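Local coordinates for protein SAP-like pentraxin (PDB 3FLT) that binds phosphoethanolamine through calcium ions and probably acts in innate immune recognition in the horseshoe crab, at residues A[38-43]-A[157-162]; A[47-52]-A[63-68]. All coordinates share one frame; numbering follows the deposited sequence.

Contact 1 (A[38-43]-A[157-162]); sequences QRIKPF and ESWSGE. With CA (calcium ion), chain D; OPE (phosphoric acid mono-(2-amino-ethyl) ester), chain F.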
loop_
_atom_site.group_PDB
_atom_site.type_symbol
_atom_site.label_atom_id
_atom_site.label_comp_id
_atom_site.label_asym_id
_atom_site.label_seq_id
_atom_site.Cartn_x
_atom_site.Cartn_y
_atom_site.Cartn_z
ATOM N N GLN A 38 -12.135 -13.813 -40.553
ATOM C CA GLN A 38 -10.749 -13.478 -40.831
ATOM C C GLN A 38 -10.623 -12.041 -41.303
ATOM O O GLN A 38 -11.604 -11.402 -41.685
ATOM C CB GLN A 38 -10.153 -14.412 -41.893
ATOM C CG GLN A 38 -10.554 -14.101 -43.336
ATOM C CD GLN A 38 -11.823 -14.806 -43.771
ATOM O OE1 GLN A 38 -11.824 -16.017 -43.998
ATOM N NE2 GLN A 38 -12.916 -14.052 -43.883
ATOM N N ARG A 39 -9.398 -11.542 -41.257
ATOM C CA ARG A 39 -9.091 -10.197 -41.703
ATOM C C ARG A 39 -8.504 -10.362 -43.105
ATOM O O ARG A 39 -7.605 -11.177 -43.320
ATOM C CB ARG A 39 -8.083 -9.559 -40.742
ATOM C CG ARG A 39 -8.599 -9.559 -39.318
ATOM C CD ARG A 39 -7.625 -9.005 -38.292
ATOM N NE ARG A 39 -8.179 -9.152 -36.944
ATOM C CZ ARG A 39 -9.100 -8.355 -36.403
ATOM N NH1 ARG A 39 -9.577 -7.322 -37.079
ATOM N NH2 ARG A 39 -9.583 -8.624 -35.197
ATOM N N ILE A 40 -9.032 -9.611 -44.063
ATOM C CA ILE A 40 -8.561 -9.703 -45.437
ATOM C C ILE A 40 -8.248 -8.359 -46.058
ATOM O O ILE A 40 -8.878 -7.352 -45.736
ATOM C CB ILE A 40 -9.612 -10.364 -46.370
ATOM C CG1 ILE A 40 -10.947 -9.642 -46.243
ATOM C CG2 ILE A 40 -9.765 -11.826 -46.055
ATOM C CD1 ILE A 40 -12.024 -10.226 -47.103
ATOM N N LYS A 41 -7.266 -8.371 -46.952
ATOM C CA LYS A 41 -6.874 -7.201 -47.716
ATOM C C LYS A 41 -6.980 -7.691 -49.158
ATOM O O LYS A 41 -6.055 -8.321 -49.685
ATOM C CB LYS A 41 -5.435 -6.784 -47.420
ATOM C CG LYS A 41 -4.990 -5.614 -48.295
ATOM C CD LYS A 41 -3.529 -5.257 -48.100
ATOM C CE LYS A 41 -3.259 -4.755 -46.696
ATOM N NZ LYS A 41 -1.828 -4.389 -46.544
ATOM N N PRO A 42 -8.125 -7.434 -49.808
ATOM C CA PRO A 42 -8.334 -7.865 -51.193
ATOM C C PRO A 42 -7.525 -7.098 -52.226
ATOM O O PRO A 42 -7.357 -5.886 -52.117
ATOM C CB PRO A 42 -9.839 -7.687 -51.379
ATOM C CG PRO A 42 -10.122 -6.481 -50.546
ATOM C CD PRO A 42 -9.324 -6.756 -49.284
ATOM N N PHE A 43 -7.025 -7.819 -53.228
ATOM C CA PHE A 43 -6.254 -7.206 -54.304
ATOM C C PHE A 43 -7.089 -6.977 -55.558
ATOM O O PHE A 43 -6.810 -6.057 -56.318
ATOM C CB PHE A 43 -5.027 -8.048 -54.667
ATOM C CG PHE A 43 -3.897 -7.950 -53.674
ATOM C CD1 PHE A 43 -3.849 -6.911 -52.745
ATOM C CD2 PHE A 43 -2.863 -8.886 -53.684
ATOM C CE1 PHE A 43 -2.787 -6.806 -51.839
ATOM C CE2 PHE A 43 -1.798 -8.790 -52.783
ATOM C CZ PHE A 43 -1.763 -7.747 -51.859
ATOM N N GLU A 157 -10.688 -18.611 -60.181
ATOM C CA GLU A 157 -11.427 -18.832 -58.938
ATOM C C GLU A 157 -10.545 -18.604 -57.709
ATOM O O GLU A 157 -10.991 -18.762 -56.573
ATOM C CB GLU A 157 -12.007 -20.247 -58.890
ATOM C CG GLU A 157 -12.863 -20.595 -60.096
ATOM C CD GLU A 157 -13.679 -21.861 -59.902
ATOM O OE1 GLU A 157 -13.107 -22.923 -59.593
ATOM O OE2 GLU A 157 -14.913 -21.795 -60.064
ATOM N N SER A 158 -9.294 -18.225 -57.937
ATOM C CA SER A 158 -8.369 -17.980 -56.838
ATOM C C SER A 158 -8.666 -16.629 -56.187
ATOM O O SER A 158 -9.420 -15.824 -56.722
ATOM C CB SER A 158 -6.940 -17.983 -57.367
ATOM O OG SER A 158 -6.760 -16.892 -58.251
ATOM N N TRP A 159 -8.067 -16.386 -55.027
ATOM C CA TRP A 159 -8.264 -15.133 -54.324
ATOM C C TRP A 159 -6.909 -14.579 -53.934
ATOM O O TRP A 159 -6.137 -15.242 -53.241
ATOM C CB TRP A 159 -9.099 -15.358 -53.071
ATOM C CG TRP A 159 -9.383 -14.094 -52.346
ATOM C CD1 TRP A 159 -10.439 -13.257 -52.546
ATOM C CD2 TRP A 159 -8.579 -13.494 -51.320
ATOM N NE1 TRP A 159 -10.347 -12.170 -51.707
ATOM C CE2 TRP A 159 -9.215 -12.291 -50.944
ATOM C CE3 TRP A 159 -7.386 -13.855 -50.682
ATOM C CZ2 TRP A 159 -8.698 -11.446 -49.958
ATOM C CZ3 TRP A 159 -6.872 -13.018 -49.704
ATOM C CH2 TRP A 159 -7.529 -11.825 -49.352
ATOM N N SER A 160 -6.611 -13.367 -54.390
ATOM C CA SER A 160 -5.335 -12.742 -54.068
ATOM C C SER A 160 -5.505 -11.615 -53.072
ATOM O O SER A 160 -6.471 -10.857 -53.137
ATOM C CB SER A 160 -4.662 -12.208 -55.326
ATOM O OG SER A 160 -3.928 -13.232 -55.969
ATOM N N GLY A 161 -4.556 -11.508 -52.154
ATOM C CA GLY A 161 -4.626 -10.473 -51.148
ATOM C C GLY A 161 -3.878 -10.937 -49.925
ATOM O O GLY A 161 -3.113 -11.901 -49.993
ATOM N N GLU A 162 -4.093 -10.251 -48.810
ATOM C CA GLU A 162 -3.427 -10.606 -47.570
ATOM C C GLU A 162 -4.488 -11.069 -46.584
ATOM O O GLU A 162 -5.614 -10.557 -46.580
ATOM C CB GLU A 162 -2.658 -9.402 -47.042
ATOM C CG GLU A 162 -1.875 -8.692 -48.139
ATOM C CD GLU A 162 -0.827 -7.746 -47.596
ATOM O OE1 GLU A 162 -1.105 -7.080 -46.579
ATOM O OE2 GLU A 162 0.270 -7.661 -48.194
HETATM CA CA CA D . -13.035 -25.146 -59.095
HETATM C CA OPE F . -17.205 -23.944 -58.330
HETATM C CB OPE F . -18.260 -22.847 -58.107
HETATM O O1 OPE F . -15.156 -25.312 -59.955
HETATM O O2 OPE F . -16.281 -26.655 -58.138
HETATM O O3 OPE F . -16.954 -27.153 -60.502
HETATM O O4 OPE F . -17.671 -24.917 -59.295
HETATM N N OPE F . -17.762 -21.555 -58.686
HETATM P P OPE F . -16.507 -26.021 -59.450
#
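K41 and E162 pair as the hydrogen-bonded residues of a short antiparallel bridge, K41 N giving to E162 O at 2.8 Å and E162 N returning a bond to K41 O at 2.9 Å. Their side chains leave the sheet together and run side by side to a salt bridge, K41 NZ to E162 OE1 at 2.8 Å. The ammonium meets that oxygen from above the carboxylate plane, 52° out of it. One step along, P42 faces G161, and F43 N reaches S160 O at 3.1 Å. The ring of F43 then lies over the glycine backbone: G161 CA sits 3.6 Å from the ring centroid, a CH-pi contact almost along the ring normal. W159, with CG anti to its backbone N (chi1 -177°), turns its indole toward I40 and P42: W159 CZ2 lies 3.9 Å from I40 CB, and it also touches P42.

The bridge joins strands 33-42 and 161-169 within one sheet of the pentraxin beta-sandwich. Further along, E157 turns to the ligand site: its OE1 binds calcium at 2.3 Å, sharing the ion with E145, D147, E154 and a phosphate oxygen of phosphoethanolamine, while OE2 accepts a bond from the ligand amine at 3.2 Å. At the opposite end, K8 also pairs with E162, E171 of a neighbouring subunit with K41, and R32 of that subunit makes a cation-pi contact with F43.

Contact 2 (A[47-52]-A[63-68]); sequences TGYIFS and ITSMYV. With OPE (phosphoric acid mono-(2-amino-ethyl) ester), chain F.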
loop_
_atom_site.group_PDB
_atom_site.type_symbol
_atom_site.label_atom_id
_atom_site.label_comp_id
_atom_site.label_asym_id
_atom_site.label_seq_id
_atom_site.Cartn_x
_atom_site.Cartn_y
_atom_site.Cartn_z
ATOM N N THR A 47 -14.472 -11.994 -58.349
ATOM C CA THR A 47 -14.741 -13.112 -57.458
ATOM C C THR A 47 -13.534 -13.978 -57.160
ATOM O O THR A 47 -12.771 -14.338 -58.052
ATOM C CB THR A 47 -15.859 -14.019 -58.040
ATOM O OG1 THR A 47 -17.098 -13.306 -58.031
ATOM C CG2 THR A 47 -16.029 -15.284 -57.217
ATOM N N GLY A 48 -13.377 -14.316 -55.889
ATOM C CA GLY A 48 -12.286 -15.167 -55.464
ATOM C C GLY A 48 -12.756 -16.004 -54.289
ATOM O O GLY A 48 -13.551 -15.540 -53.467
ATOM N N TYR A 49 -12.292 -17.245 -54.215
ATOM C CA TYR A 49 -12.671 -18.122 -53.112
ATOM C C TYR A 49 -11.598 -18.073 -52.045
ATOM O O TYR A 49 -10.417 -18.279 -52.332
ATOM C CB TYR A 49 -12.882 -19.560 -53.600
ATOM C CG TYR A 49 -14.088 -19.684 -54.497
ATOM C CD1 TYR A 49 -13.965 -19.606 -55.888
ATOM C CD2 TYR A 49 -15.366 -19.785 -53.953
ATOM C CE1 TYR A 49 -15.088 -19.620 -56.713
ATOM C CE2 TYR A 49 -16.491 -19.800 -54.765
ATOM C CZ TYR A 49 -16.344 -19.714 -56.140
ATOM O OH TYR A 49 -17.461 -19.694 -56.929
ATOM N N ILE A 50 -12.017 -17.794 -50.813
ATOM C CA ILE A 50 -11.085 -17.675 -49.697
ATOM C C ILE A 50 -10.920 -18.962 -48.907
ATOM O O ILE A 50 -9.805 -19.486 -48.805
ATOM C CB ILE A 50 -11.526 -16.550 -48.749
ATOM C CG1 ILE A 50 -11.678 -15.249 -49.550
ATOM C CG2 ILE A 50 -10.511 -16.390 -47.617
ATOM C CD1 ILE A 50 -12.283 -14.090 -48.778
ATOM N N PHE A 51 -12.032 -19.462 -48.362
ATOM C CA PHE A 51 -12.064 -20.692 -47.561
ATOM C C PHE A 51 -12.770 -21.795 -48.354
ATOM O O PHE A 51 -13.955 -21.678 -48.690
ATOM C CB PHE A 51 -12.818 -20.428 -46.253
ATOM C CG PHE A 51 -12.832 -21.590 -45.290
ATOM C CD1 PHE A 51 -11.974 -21.612 -44.197
ATOM C CD2 PHE A 51 -13.746 -22.632 -45.440
ATOM C CE1 PHE A 51 -12.031 -22.649 -43.262
ATOM C CE2 PHE A 51 -13.808 -23.670 -44.511
ATOM C CZ PHE A 51 -12.947 -23.675 -43.418
ATOM N N SER A 52 -12.038 -22.866 -48.647
ATOM C CA SER A 52 -12.568 -23.991 -49.416
ATOM C C SER A 52 -12.459 -25.295 -48.634
ATOM O O SER A 52 -11.378 -25.665 -48.176
ATOM C CB SER A 52 -11.793 -24.128 -50.734
ATOM O OG SER A 52 -12.031 -25.377 -51.355
ATOM N N ILE A 63 -17.685 -23.318 -49.217
ATOM C CA ILE A 63 -16.775 -22.376 -49.871
ATOM C C ILE A 63 -17.197 -20.925 -49.698
ATOM O O ILE A 63 -18.303 -20.562 -50.056
ATOM C CB ILE A 63 -16.704 -22.617 -51.388
ATOM C CG1 ILE A 63 -17.266 -24.001 -51.737
ATOM C CG2 ILE A 63 -15.266 -22.464 -51.865
ATOM C CD1 ILE A 63 -17.379 -24.265 -53.240
ATOM N N THR A 64 -16.316 -20.088 -49.163
ATOM C CA THR A 64 -16.642 -18.672 -48.999
ATOM C C THR A 64 -15.970 -17.899 -50.129
ATOM O O THR A 64 -14.955 -18.331 -50.677
ATOM C CB THR A 64 -16.175 -18.110 -47.625
ATOM O OG1 THR A 64 -14.748 -18.189 -47.517
ATOM C CG2 THR A 64 -16.810 -18.898 -46.485
ATOM N N SER A 65 -16.554 -16.766 -50.492
ATOM C CA SER A 65 -16.009 -15.955 -51.565
ATOM C C SER A 65 -16.494 -14.528 -51.439
ATOM O O SER A 65 -17.362 -14.220 -50.625
ATOM C CB SER A 65 -16.433 -16.520 -52.925
ATOM O OG SER A 65 -17.848 -16.550 -53.063
ATOM N N MET A 66 -15.923 -13.659 -52.257
ATOM C CA MET A 66 -16.295 -12.256 -52.263
ATOM C C MET A 66 -15.967 -11.651 -53.625
ATOM O O MET A 66 -15.243 -12.243 -54.434
ATOM C CB MET A 66 -15.511 -11.490 -51.194
ATOM C CG MET A 66 -14.008 -11.473 -51.458
ATOM S SD MET A 66 -13.110 -10.138 -50.654
ATOM C CE MET A 66 -13.301 -8.839 -51.830
ATOM N N TYR A 67 -16.521 -10.467 -53.861
ATOM C CA TYR A 67 -16.274 -9.692 -55.067
ATOM C C TYR A 67 -16.744 -8.284 -54.735
ATOM O O TYR A 67 -17.521 -8.085 -53.797
ATOM C CB TYR A 67 -17.004 -10.274 -56.298
ATOM C CG TYR A 67 -18.505 -10.078 -56.382
ATOM C CD1 TYR A 67 -19.056 -8.873 -56.824
ATOM C CD2 TYR A 67 -19.379 -11.132 -56.087
ATOM C CE1 TYR A 67 -20.441 -8.729 -56.978
ATOM C CE2 TYR A 67 -20.760 -10.998 -56.235
ATOM C CZ TYR A 67 -21.287 -9.800 -56.682
ATOM O OH TYR A 67 -22.654 -9.688 -56.833
ATOM N N VAL A 68 -16.241 -7.307 -55.471
ATOM C CA VAL A 68 -16.610 -5.926 -55.233
ATOM C C VAL A 68 -17.292 -5.375 -56.478
ATOM O O VAL A 68 -16.786 -5.533 -57.589
ATOM C CB VAL A 68 -15.347 -5.092 -54.906
ATOM C CG1 VAL A 68 -15.732 -3.686 -54.469
ATOM C CG2 VAL A 68 -14.524 -5.802 -53.833
HETATM C CA OPE F . -17.205 -23.944 -58.330
HETATM C CB OPE F . -18.260 -22.847 -58.107
HETATM O O1 OPE F . -15.156 -25.312 -59.955
HETATM O O2 OPE F . -16.281 -26.655 -58.138
HETATM O O3 OPE F . -16.954 -27.153 -60.502
HETATM O O4 OPE F . -17.671 -24.917 -59.295
HETATM N N OPE F . -17.762 -21.555 -58.686
HETATM P P OPE F . -16.507 -26.021 -59.450
#
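G48 and M66 form an antiparallel hydrogen-bonded pair, G48 N to M66 O at 3.1 Å, and Y49 and S65 follow as a non-hydrogen-bonded pair before the register slips by one at a beta bulge, so that S52 comes to face I63. T64 is what spans the slip. Its backbone O accepts from I50 N, its N gives to F51 O at 2.9 Å, and its hydroxyl takes F51 N at 3.1 Å. That third bond depends on OG1 standing between the backbone N and carbonyl carbon (chi1 63°), which also sets it against F51 CB.

On the face of Y49 and S65, I63 CG2 (3.4 Å) and S65 CB (3.6 Å) both pack against Y49 CD2, while E145 and E157 also touch the Y49 side chain. The ring carries its hydroxyl out to the phosphoethanolamine amine, Y49 OH to ligand N at 2.6 Å, and N85 bonds the same hydroxyl. S65 OG turns to Y87. The other face looks into the protein: I50 CD1 meets M66 CG at 4.1 Å, and M66 goes on to pack against I40, P42 and W159. The pairing is that of a bulged beta hairpin in the second sheet of the jelly-roll-like pentraxin sandwich, with one face lining the calcium-dependent ligand pocket.

How the contacts relate
Both contacts are largely buried, and each lies in a different sheet of the sandwich: contact 1 ties strand 33-42 to distant strand 161-169, whereas contact 2 joins neighbouring strands of a hairpin. M66 of contact 2 is one of the residues where the two sheets meet, and a probable hydrogen bond from Y49 N to E157 O links the segments directly. Their chemistry differs with place. Contact 1 carries a charged pair toward a neighbouring subunit; contact 2, touched by no other chain, relies on backbone bonds and a threonine hydroxyl. Their relation to the ligand differs too: E157 lies on the flank of contact 1, at the calcium and far from 38-43, whereas Y49 is itself part of the pairing of contact 2.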